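Local atomic coordinates of 2-dehydropantoate 2-reductase (Porphyromonas gingivalis, PDB entry 2QYT), a protein that probably catalyses the NADPH-dependent reduction of ketopantoate (2-dehydropantoate) to pantoate, the second step in making (R)-pantoate for pantothenate biosynthesis. Residues 213-218 against 224-229; 202-207 against 258-263; 85-90 against 104-109. All blocks are in the same frame, centred on the assembly; numbering follows the deposited sequence.

Interaction 1: residues 213-218 against 224-229; sequences AYFDKP and TEHEPE
Glu-225 meets Lys-217 where the two side chains cross at about a right angle. Lys-217 NZ lies 3.4 Å from Glu-225 OE2, a salt bridge whose hydrogen bond is weak; the lysine reaches there through bends at chi2 and chi3. Ser-221 adds a second weak bond to the same oxygen.

His-226, next along, carries the centre. Its ring stacks face to face on that of Phe-215, with centroids 3.7 Å apart and planes only 6° from parallel. The overlap is mutual: His-226 CD2 sits over the middle of the phenyl ring, and Phe-215 CE1 over the middle of the imidazole. In both residues CG stands anti to the carbonyl carbon (chi1 -74° in each), and the two side chains come from opposite directions, meeting by their ring faces. Tyr-214 CD1 lies over the other face of Phe-215, toward its rim. Obliquely to the imidazole, Lys-217 NZ comes 3.3 Å from His-226 CD2.

Glu-229, the third residue of helix 227-244, bends at chi2 to accept a hydrogen bond from His-226 ND1 to OE2 at 2.9 Å. The bond is not straight (136° at the hydrogen), and the donor lies above the carboxylate plane. It limits rotation of the imidazole, while Glu-229 CG packs at the edge of Phe-215, 3.8 Å from CZ.

The whole is a surface corner of the helical C-terminal domain: His-226, at the N-cap position of helix 227-244, joins the break after helix 219-225 to the end of helix 194-215 through an aromatic stack and a His-carboxylate pair.

Interaction 2: residues 202-207 against 258-263; sequences FMMISV and DKQRKM
This is side-chain packing between two helices of the C-terminal domain, partly buried, in which Met-204 and Val-207 of helix 194-215 face Gln-260 near the end of helix 252-262. The axes of the two short helical segments approach to 11.5 Å and cross at -60°, a spacing bridged by the ends of side chains.

Met-204, a selenomethionine, curls through chi1, chi2 and chi3 all near -60°, which turns its tip toward the other helix. In this conformer, one of two deposited, SE lies 3.4 Å from Gln-260 NE2, and CE rests 3.8 Å from Lys-259 CG, so these approaches are conditional. Val-207 CG2 closes on the same amide, 3.3 Å from Gln-260 NE2. Val-207 also touches Leu-234 and Val-237 of helix 227-244.

The amide of Gln-260 is thus divided. OE1 is hydrogen-bonded to Thr-208 OG1, which also pairs with Met-204 O, whereas NE2 is buried against Val-207 CG2 and, in the conformer given, the selenium of Met-204, with no polar partner in the model. If the Thr-208 proton goes to Met-204 O, an amide turned over, with nitrogen beside the hydroxyl, may fit better; as modelled, NE2 probably pays a desolvation cost.

Interaction 3: residues 85-90 against 104-109; sequences DYILFC and RPMIGQ. With EDO (1,2-ethanediol), chain G.
Ile-87, on strand 86-89 of the parallel sheet, meets Met-106 and Ile-107 with the end of its longer branch. CB points toward segment 104-109 and divides the chain there. CG2 is directed anti to the backbone N, while CG1 stands beside that nitrogen, anti to the carbonyl carbon (chi1 -61°). From CG1 the chain runs on extended, with chi2 at 165°, and delivers CD1 into the contact. That methyl lies 3.8 Å from Met-106 CB and 3.8 Å from Ile-107 CG1; the Ile-87 side chain crosses that of Met-106 obliquely and that of Ile-107 at about a right angle.

Met-106, a selenomethionine, also reaches Ala-12, Pro-78 and Val-81. Just past the strand's C-terminal end, Cys-90 O is 2.9 Å from O1 of an ethanediol, probably from the crystallisation liquor, that also binds the amides of Gly-17 and Gly-20, consistent with the glycine-rich dinucleotide loop of a Rossmann fold.

Helix 96-103 links strand 86-89 to its parallel neighbour 111-115, a beta-alpha-beta crossover; segment 104-109 lies on the connection back to the sheet. Carbon meets carbon throughout, at van der Waals distance, so the contact rests on dispersion and exclusion of water, forces with little directional demand.

How the interactions relate
Along the chain interaction 3 comes first, within the Rossmann-type N-terminal part; interactions 1 and 2 follow in the C-terminal part, where the 51-residue separation of 202-207 and 258-263 encloses both segments of interaction 1. Those two share helix 194-215, have centres 13 Å apart and touch through a salt bridge, Glu-227 OE1 to Arg-261 NH2 at 3.0 Å. Interaction 3 lies on the opposite side of the chain's centre, its own centre about 41 Å from that of interaction 1 and 32 Å from that of interaction 2, without touching either. The contacts therefore report on two separate units: a parallel-sheet dinucleotide-type domain and a helical domain in which helix 194-215 is tied both to the helices that follow it and to helix 252-262.

Interaction 1: residues 213-218 against 224-229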
loop_
_atom_site.group_PDB
_atom_site.type_symbol
_atom_site.label_atom_id
_atom_site.label_comp_id
_atom_site.label_asym_id
_atom_site.label_seq_id
_atom_site.Cartn_x
_atom_site.Cartn_y
_atom_site.Cartn_z
ATOM N N ALA A 213 -16.548 -8.131 -9.436
ATOM C CA ALA A 213 -17.404 -8.479 -8.302
ATOM C C ALA A 213 -18.893 -8.423 -8.651
ATOM O O ALA A 213 -19.680 -9.251 -8.181
ATOM C CB ALA A 213 -17.095 -7.596 -7.096
ATOM N N TYR A 214 -19.283 -7.446 -9.462
ATOM C CA TYR A 214 -20.652 -7.370 -9.938
ATOM C C TYR A 214 -20.896 -8.432 -11.011
ATOM O O TYR A 214 -21.885 -9.168 -10.940
ATOM C CB TYR A 214 -20.972 -5.955 -10.436
ATOM C CG TYR A 214 -22.257 -5.780 -11.251
ATOM C CD1 TYR A 214 -22.362 -6.289 -12.550
ATOM C CD2 TYR A 214 -23.342 -5.060 -10.743
ATOM C CE1 TYR A 214 -23.522 -6.119 -13.308
ATOM C CE2 TYR A 214 -24.510 -4.883 -11.498
ATOM C CZ TYR A 214 -24.585 -5.419 -12.781
ATOM O OH TYR A 214 -25.716 -5.265 -13.550
ATOM N N PHE A 215 -20.004 -8.531 -11.996
ATOM C CA PHE A 215 -20.209 -9.492 -13.096
ATOM C C PHE A 215 -19.917 -10.957 -12.736
ATOM O O PHE A 215 -20.294 -11.857 -13.490
ATOM C CB PHE A 215 -19.420 -9.099 -14.354
ATOM C CG PHE A 215 -19.995 -7.920 -15.112
ATOM C CD1 PHE A 215 -21.324 -7.912 -15.523
ATOM C CD2 PHE A 215 -19.189 -6.841 -15.448
ATOM C CE1 PHE A 215 -21.840 -6.836 -16.223
ATOM C CE2 PHE A 215 -19.693 -5.767 -16.153
ATOM C CZ PHE A 215 -21.023 -5.759 -16.535
ATOM N N ASP A 216 -19.239 -11.181 -11.603
ATOM C CA ASP A 216 -18.882 -12.531 -11.134
ATOM C C ASP A 216 -18.035 -13.258 -12.195
ATOM O O ASP A 216 -18.240 -14.442 -12.486
ATOM C CB ASP A 216 -20.163 -13.310 -10.758
ATOM C CG ASP A 216 -19.894 -14.740 -10.306
ATOM O OD1 ASP A 216 -20.543 -15.649 -10.872
ATOM O OD2 ASP A 216 -19.058 -14.957 -9.398
ATOM N N LYS A 217 -17.077 -12.525 -12.764
ATOM C CA LYS A 217 -16.339 -12.964 -13.950
ATOM C C LYS A 217 -14.887 -12.491 -13.878
ATOM O O LYS A 217 -14.609 -11.498 -13.201
ATOM C CB LYS A 217 -17.014 -12.384 -15.195
ATOM C CG LYS A 217 -16.966 -13.274 -16.430
ATOM C CD LYS A 217 -18.202 -13.100 -17.306
ATOM C CE LYS A 217 -18.159 -11.827 -18.149
ATOM N NZ LYS A 217 -19.345 -11.737 -19.053
ATOM N N PRO A 218 -13.947 -13.203 -14.544
ATOM C CA PRO A 218 -12.579 -12.656 -14.596
ATOM C C PRO A 218 -12.493 -11.487 -15.585
ATOM O O PRO A 218 -13.350 -11.362 -16.466
ATOM C CB PRO A 218 -11.722 -13.842 -15.066
ATOM C CG PRO A 218 -12.662 -15.040 -15.111
ATOM C CD PRO A 218 -14.043 -14.501 -15.240
ATOM N N THR A 224 -14.008 -8.711 -23.144
ATOM C CA THR A 224 -14.619 -9.183 -24.369
ATOM C C THR A 224 -16.120 -8.920 -24.398
ATOM O O THR A 224 -16.649 -8.477 -25.414
ATOM C CB THR A 224 -14.345 -10.697 -24.606
ATOM O OG1 THR A 224 -14.568 -11.420 -23.385
ATOM C CG2 THR A 224 -12.901 -10.925 -25.085
ATOM N N GLU A 225 -16.796 -9.180 -23.282
ATOM C CA GLU A 225 -18.258 -9.151 -23.257
ATOM C C GLU A 225 -18.847 -7.890 -22.643
ATOM O O GLU A 225 -20.002 -7.570 -22.897
ATOM C CB GLU A 225 -18.806 -10.396 -22.549
ATOM C CG GLU A 225 -18.996 -11.603 -23.470
ATOM C CD GLU A 225 -18.786 -12.939 -22.770
ATOM O OE1 GLU A 225 -19.478 -13.907 -23.148
ATOM O OE2 GLU A 225 -17.928 -13.037 -21.861
ATOM N N HIS A 226 -18.064 -7.177 -21.829
ATOM C CA HIS A 226 -18.612 -6.048 -21.076
ATOM C C HIS A 226 -17.787 -4.767 -21.189
ATOM O O HIS A 226 -17.667 -3.988 -20.218
ATOM C CB HIS A 226 -18.849 -6.454 -19.623
ATOM C CG HIS A 226 -20.035 -7.350 -19.432
ATOM N ND1 HIS A 226 -21.312 -6.995 -19.823
ATOM C CD2 HIS A 226 -20.142 -8.582 -18.879
ATOM C CE1 HIS A 226 -22.150 -7.971 -19.526
ATOM N NE2 HIS A 226 -21.466 -8.946 -18.953
ATOM N N GLU A 227 -17.237 -4.551 -22.386
ATOM C CA GLU A 227 -16.346 -3.428 -22.656
ATOM C C GLU A 227 -17.034 -2.069 -22.473
ATOM O O GLU A 227 -16.450 -1.180 -21.850
ATOM C CB GLU A 227 -15.674 -3.535 -24.036
ATOM C CG GLU A 227 -14.257 -2.959 -24.056
ATOM C CD GLU A 227 -13.623 -2.900 -25.448
ATOM O OE1 GLU A 227 -12.719 -2.059 -25.627
ATOM O OE2 GLU A 227 -13.994 -3.679 -26.351
ATOM N N PRO A 228 -18.246 -1.884 -23.047
ATOM C CA PRO A 228 -18.980 -0.658 -22.724
ATOM C C PRO A 228 -19.069 -0.351 -21.231
ATOM O O PRO A 228 -18.766 0.766 -20.837
ATOM C CB PRO A 228 -20.362 -0.910 -23.330
ATOM C CG PRO A 228 -20.052 -1.751 -24.546
ATOM C CD PRO A 228 -18.955 -2.681 -24.079
ATOM N N GLU A 229 -19.452 -1.340 -20.427
ATOM C CA GLU A 229 -19.613 -1.173 -19.003
ATOM C C GLU A 229 -18.259 -0.848 -18.378
ATOM O O GLU A 229 -18.153 0.084 -17.593
ATOM C CB GLU A 229 -20.203 -2.431 -18.351
ATOM C CG GLU A 229 -21.670 -2.658 -18.653
ATOM C CD GLU A 229 -21.896 -3.537 -19.876
ATOM O OE1 GLU A 229 -21.265 -3.288 -20.930
ATOM O OE2 GLU A 229 -22.711 -4.484 -19.780
#

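Interaction 2: residues 202-207 against 258-263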
loop_
_atom_site.group_PDB
_atom_site.type_symbol
_atom_site.label_atom_id
_atom_site.label_comp_id
_atom_site.label_asym_id
_atom_site.label_seq_id
_atom_site.Cartn_x
_atom_site.Cartn_y
_atom_site.Cartn_z
ATOM N N PHE A 202 -5.395 3.260 -7.482
ATOM C CA PHE A 202 -6.748 3.122 -6.940
ATOM C C PHE A 202 -7.841 2.975 -8.021
ATOM O O PHE A 202 -8.770 2.192 -7.875
ATOM C CB PHE A 202 -7.106 4.278 -5.983
ATOM C CG PHE A 202 -8.524 4.206 -5.488
ATOM C CD1 PHE A 202 -8.853 3.382 -4.392
ATOM C CD2 PHE A 202 -9.538 4.904 -6.140
ATOM C CE1 PHE A 202 -10.155 3.278 -3.930
ATOM C CE2 PHE A 202 -10.855 4.795 -5.714
ATOM C CZ PHE A 202 -11.168 3.988 -4.603
HETATM N N MSE A 203 -7.736 3.759 -9.086
HETATM C CA MSE A 203 -8.688 3.701 -10.196
HETATM C C MSE A 203 -8.721 2.307 -10.840
HETATM O O MSE A 203 -9.803 1.743 -11.018
HETATM C CB MSE A 203 -8.372 4.775 -11.226
HETATM C CG MSE A 203 -8.725 6.189 -10.803
HETATM SE SE MSE A 203 -8.041 7.524 -12.090
HETATM C CE MSE A 203 -6.476 6.566 -12.722
HETATM N N MSE A 204 -7.542 1.751 -11.128
HETATM C CA MSE A 204 -7.388 0.407 -11.681
HETATM C C MSE A 204 -8.041 -0.677 -10.822
HETATM O O MSE A 204 -8.778 -1.531 -11.303
HETATM C CB MSE A 204 -5.903 0.083 -11.799
HETATM C CG MSE A 204 -5.173 0.862 -12.863
HETATM SE SE MSE A 204 -5.735 0.345 -14.645
HETATM C CE MSE A 204 -5.298 -1.568 -14.550
ATOM N N ILE A 205 -7.735 -0.651 -9.531
ATOM C CA ILE A 205 -8.242 -1.673 -8.623
ATOM C C ILE A 205 -9.700 -1.410 -8.247
ATOM O O ILE A 205 -10.460 -2.340 -8.027
ATOM C CB ILE A 205 -7.347 -1.848 -7.389
ATOM C CG1 ILE A 205 -7.970 -2.856 -6.422
ATOM C CG2 ILE A 205 -7.144 -0.533 -6.698
ATOM C CD1 ILE A 205 -7.161 -3.144 -5.184
ATOM N N SER A 206 -10.095 -0.144 -8.197
ATOM C CA SER A 206 -11.507 0.194 -8.048
ATOM C C SER A 206 -12.283 -0.422 -9.229
ATOM O O SER A 206 -13.104 -1.319 -9.040
ATOM C CB SER A 206 -11.677 1.717 -7.960
ATOM O OG SER A 206 -13.028 2.104 -7.816
ATOM N N VAL A 207 -11.983 -0.004 -10.453
ATOM C CA VAL A 207 -12.756 -0.514 -11.612
ATOM C C VAL A 207 -12.733 -2.044 -11.653
ATOM O O VAL A 207 -13.788 -2.667 -11.724
ATOM C CB VAL A 207 -12.355 0.101 -12.980
ATOM C CG1 VAL A 207 -12.463 1.638 -12.957
ATOM C CG2 VAL A 207 -10.977 -0.345 -13.396
ATOM N N ASP A 258 -5.882 -0.043 -21.419
ATOM C CA ASP A 258 -4.973 -0.975 -22.082
ATOM C C ASP A 258 -4.298 -1.951 -21.113
ATOM O O ASP A 258 -4.136 -3.133 -21.431
ATOM C CB ASP A 258 -3.934 -0.221 -22.909
ATOM C CG ASP A 258 -3.430 -1.035 -24.074
ATOM O OD1 ASP A 258 -2.256 -1.456 -24.038
ATOM O OD2 ASP A 258 -4.216 -1.271 -25.017
ATOM N N LYS A 259 -3.922 -1.445 -19.936
ATOM C CA LYS A 259 -3.330 -2.248 -18.854
ATOM C C LYS A 259 -4.210 -3.444 -18.436
ATOM O O LYS A 259 -3.695 -4.528 -18.124
ATOM C CB LYS A 259 -3.000 -1.352 -17.647
ATOM C CG LYS A 259 -2.096 -1.990 -16.581
ATOM C CD LYS A 259 -0.652 -2.169 -17.061
ATOM C CE LYS A 259 0.051 -3.330 -16.350
ATOM N NZ LYS A 259 1.440 -3.517 -16.846
ATOM N N GLN A 260 -5.528 -3.236 -18.449
ATOM C CA GLN A 260 -6.519 -4.303 -18.225
ATOM C C GLN A 260 -6.428 -5.449 -19.254
ATOM O O GLN A 260 -6.715 -6.605 -18.926
ATOM C CB GLN A 260 -7.943 -3.727 -18.251
ATOM C CG GLN A 260 -8.121 -2.350 -17.592
ATOM C CD GLN A 260 -8.615 -2.417 -16.164
ATOM O OE1 GLN A 260 -9.062 -3.461 -15.687
ATOM N NE2 GLN A 260 -8.548 -1.287 -15.472
ATOM N N ARG A 261 -6.039 -5.123 -20.489
ATOM C CA ARG A 261 -5.957 -6.113 -21.580
ATOM C C ARG A 261 -4.796 -7.111 -21.401
ATOM O O ARG A 261 -4.892 -8.264 -21.829
ATOM C CB ARG A 261 -5.852 -5.420 -22.951
ATOM C CG ARG A 261 -6.905 -4.335 -23.209
ATOM C CD ARG A 261 -6.783 -3.738 -24.610
ATOM N NE ARG A 261 -7.738 -2.650 -24.855
ATOM C CZ ARG A 261 -8.965 -2.806 -25.357
ATOM N NH1 ARG A 261 -9.427 -4.015 -25.666
ATOM N NH2 ARG A 261 -9.742 -1.748 -25.548
ATOM N N LYS A 262 -3.717 -6.654 -20.760
ATOM C CA LYS A 262 -2.485 -7.444 -20.566
ATOM C C LYS A 262 -2.459 -8.211 -19.235
ATOM O O LYS A 262 -1.633 -9.129 -19.054
ATOM C CB LYS A 262 -1.251 -6.538 -20.671
ATOM C CG LYS A 262 -1.048 -5.911 -22.061
ATOM C CD LYS A 262 0.098 -4.898 -22.027
ATOM C CE LYS A 262 0.304 -4.241 -23.398
ATOM N NZ LYS A 262 1.349 -3.174 -23.317
HETATM N N MSE A 263 -3.355 -7.807 -18.316
HETATM C CA MSE A 263 -3.594 -8.486 -17.042
HETATM C C MSE A 263 -3.628 -10.016 -17.156
HETATM O O MSE A 263 -4.313 -10.567 -18.043
HETATM C CB MSE A 263 -4.918 -7.981 -16.459
HETATM C CG MSE A 263 -5.019 -8.038 -14.943
HETATM SE SE MSE A 263 -6.459 -6.888 -14.250
HETATM C CE MSE A 263 -5.526 -6.361 -12.594
#

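Interaction 3: residues 85-90 against 104-109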
loop_
_atom_site.group_PDB
_atom_site.type_symbol
_atom_site.label_atom_id
_atom_site.label_comp_id
_atom_site.label_asym_id
_atom_site.label_seq_id
_atom_site.Cartn_x
_atom_site.Cartn_y
_atom_site.Cartn_z
ATOM N N ASP A 85 12.613 5.921 12.846
ATOM C CA ASP A 85 12.658 6.925 11.779
ATOM C C ASP A 85 11.517 6.801 10.730
ATOM O O ASP A 85 11.041 7.814 10.232
ATOM C CB ASP A 85 14.067 6.943 11.162
ATOM C CG ASP A 85 15.114 7.250 12.213
ATOM O OD1 ASP A 85 15.051 8.340 12.761
ATOM O OD2 ASP A 85 15.947 6.400 12.557
ATOM N N TYR A 86 11.126 5.563 10.435
ATOM C CA TYR A 86 10.130 5.234 9.394
ATOM C C TYR A 86 9.242 4.149 9.927
ATOM O O TYR A 86 9.720 3.188 10.489
ATOM C CB TYR A 86 10.796 4.781 8.089
ATOM C CG TYR A 86 11.832 5.782 7.579
ATOM C CD1 TYR A 86 13.222 5.566 7.768
ATOM C CD2 TYR A 86 11.430 6.955 6.920
ATOM C CE1 TYR A 86 14.177 6.509 7.283
ATOM C CE2 TYR A 86 12.398 7.918 6.449
ATOM C CZ TYR A 86 13.738 7.672 6.623
ATOM O OH TYR A 86 14.622 8.602 6.121
ATOM N N ILE A 87 7.944 4.384 9.829
ATOM C CA ILE A 87 6.971 3.352 10.006
ATOM C C ILE A 87 6.331 3.057 8.649
ATOM O O ILE A 87 5.733 3.939 8.004
ATOM C CB ILE A 87 5.872 3.751 11.002
ATOM C CG1 ILE A 87 6.483 4.026 12.381
ATOM C CG2 ILE A 87 4.749 2.655 11.049
ATOM C CD1 ILE A 87 5.529 4.786 13.352
ATOM N N LEU A 88 6.445 1.794 8.240
ATOM C CA LEU A 88 5.714 1.259 7.075
ATOM C C LEU A 88 4.421 0.651 7.620
ATOM O O LEU A 88 4.457 -0.309 8.418
ATOM C CB LEU A 88 6.589 0.168 6.423
ATOM C CG LEU A 88 7.493 0.525 5.255
ATOM C CD1 LEU A 88 8.184 1.841 5.340
ATOM C CD2 LEU A 88 8.457 -0.659 4.879
ATOM N N PHE A 89 3.304 1.267 7.265
ATOM C CA PHE A 89 2.013 0.945 7.853
ATOM C C PHE A 89 1.341 0.023 6.839
ATOM O O PHE A 89 0.993 0.442 5.757
ATOM C CB PHE A 89 1.221 2.251 8.103
ATOM C CG PHE A 89 -0.082 2.054 8.843
ATOM C CD1 PHE A 89 -0.109 2.040 10.239
ATOM C CD2 PHE A 89 -1.282 1.879 8.137
ATOM C CE1 PHE A 89 -1.308 1.864 10.938
ATOM C CE2 PHE A 89 -2.522 1.682 8.827
ATOM C CZ PHE A 89 -2.519 1.696 10.236
ATOM N N CYS A 90 1.188 -1.245 7.207
ATOM C CA CYS A 90 0.831 -2.329 6.300
ATOM C C CYS A 90 -0.267 -3.225 6.859
ATOM O O CYS A 90 -0.360 -4.394 6.508
ATOM C CB CYS A 90 2.083 -3.166 5.968
ATOM S SG CYS A 90 3.453 -2.160 5.281
ATOM N N ARG A 104 1.354 5.036 17.865
ATOM C CA ARG A 104 1.882 6.223 18.560
ATOM C C ARG A 104 3.174 5.990 19.399
ATOM O O ARG A 104 4.102 6.846 19.373
ATOM C CB ARG A 104 0.810 6.919 19.426
ATOM C CG ARG A 104 -0.093 7.887 18.650
ATOM C CD ARG A 104 -0.913 8.793 19.571
ATOM N NE ARG A 104 -1.790 9.686 18.796
ATOM C CZ ARG A 104 -1.364 10.818 18.244
ATOM N NH1 ARG A 104 -2.195 11.586 17.572
ATOM N NH2 ARG A 104 -0.080 11.173 18.360
ATOM N N PRO A 105 3.251 4.878 20.152
ATOM C CA PRO A 105 4.526 4.645 20.859
ATOM C C PRO A 105 5.756 4.567 19.957
ATOM O O PRO A 105 6.860 4.666 20.453
ATOM C CB PRO A 105 4.289 3.317 21.601
ATOM C CG PRO A 105 2.835 3.254 21.818
ATOM C CD PRO A 105 2.261 3.845 20.494
HETATM N N MSE A 106 5.583 4.420 18.646
HETATM C CA MSE A 106 6.720 4.429 17.767
HETATM C C MSE A 106 7.006 5.776 17.119
HETATM O O MSE A 106 7.966 5.905 16.382
HETATM C CB MSE A 106 6.619 3.310 16.703
HETATM C CG MSE A 106 6.569 1.907 17.359
HETATM SE SE MSE A 106 6.506 0.495 16.067
HETATM C CE MSE A 106 4.755 0.934 15.247
ATOM N N ILE A 107 6.172 6.771 17.385
ATOM C CA ILE A 107 6.289 8.029 16.681
ATOM C C ILE A 107 7.078 8.972 17.554
ATOM O O ILE A 107 6.681 9.255 18.701
ATOM C CB ILE A 107 4.881 8.631 16.322
ATOM C CG1 ILE A 107 4.186 7.739 15.292
ATOM C CG2 ILE A 107 4.992 10.074 15.821
ATOM C CD1 ILE A 107 2.765 8.151 15.029
ATOM N N GLY A 108 8.213 9.436 17.038
ATOM C CA GLY A 108 8.954 10.448 17.765
ATOM C C GLY A 108 9.081 11.631 16.833
ATOM O O GLY A 108 8.277 11.750 15.890
ATOM N N GLN A 109 10.121 12.442 17.083
ATOM C CA GLN A 109 10.451 13.699 16.388
ATOM C C GLN A 109 10.632 13.516 14.911
ATOM O O GLN A 109 9.974 14.190 14.122
ATOM C CB GLN A 109 11.719 14.374 16.981
ATOM C CG GLN A 109 12.634 15.093 15.919
ATOM C CD GLN A 109 13.716 16.063 16.481
ATOM O OE1 GLN A 109 14.287 15.860 17.573
ATOM N NE2 GLN A 109 14.013 17.111 15.701
HETATM C C1 EDO G . 0.373 -6.177 4.117
HETATM O O1 EDO G . 1.162 -6.483 5.269
HETATM C C2 EDO G . -0.544 -7.339 3.730
HETATM O O2 EDO G . -0.630 -7.354 2.311
#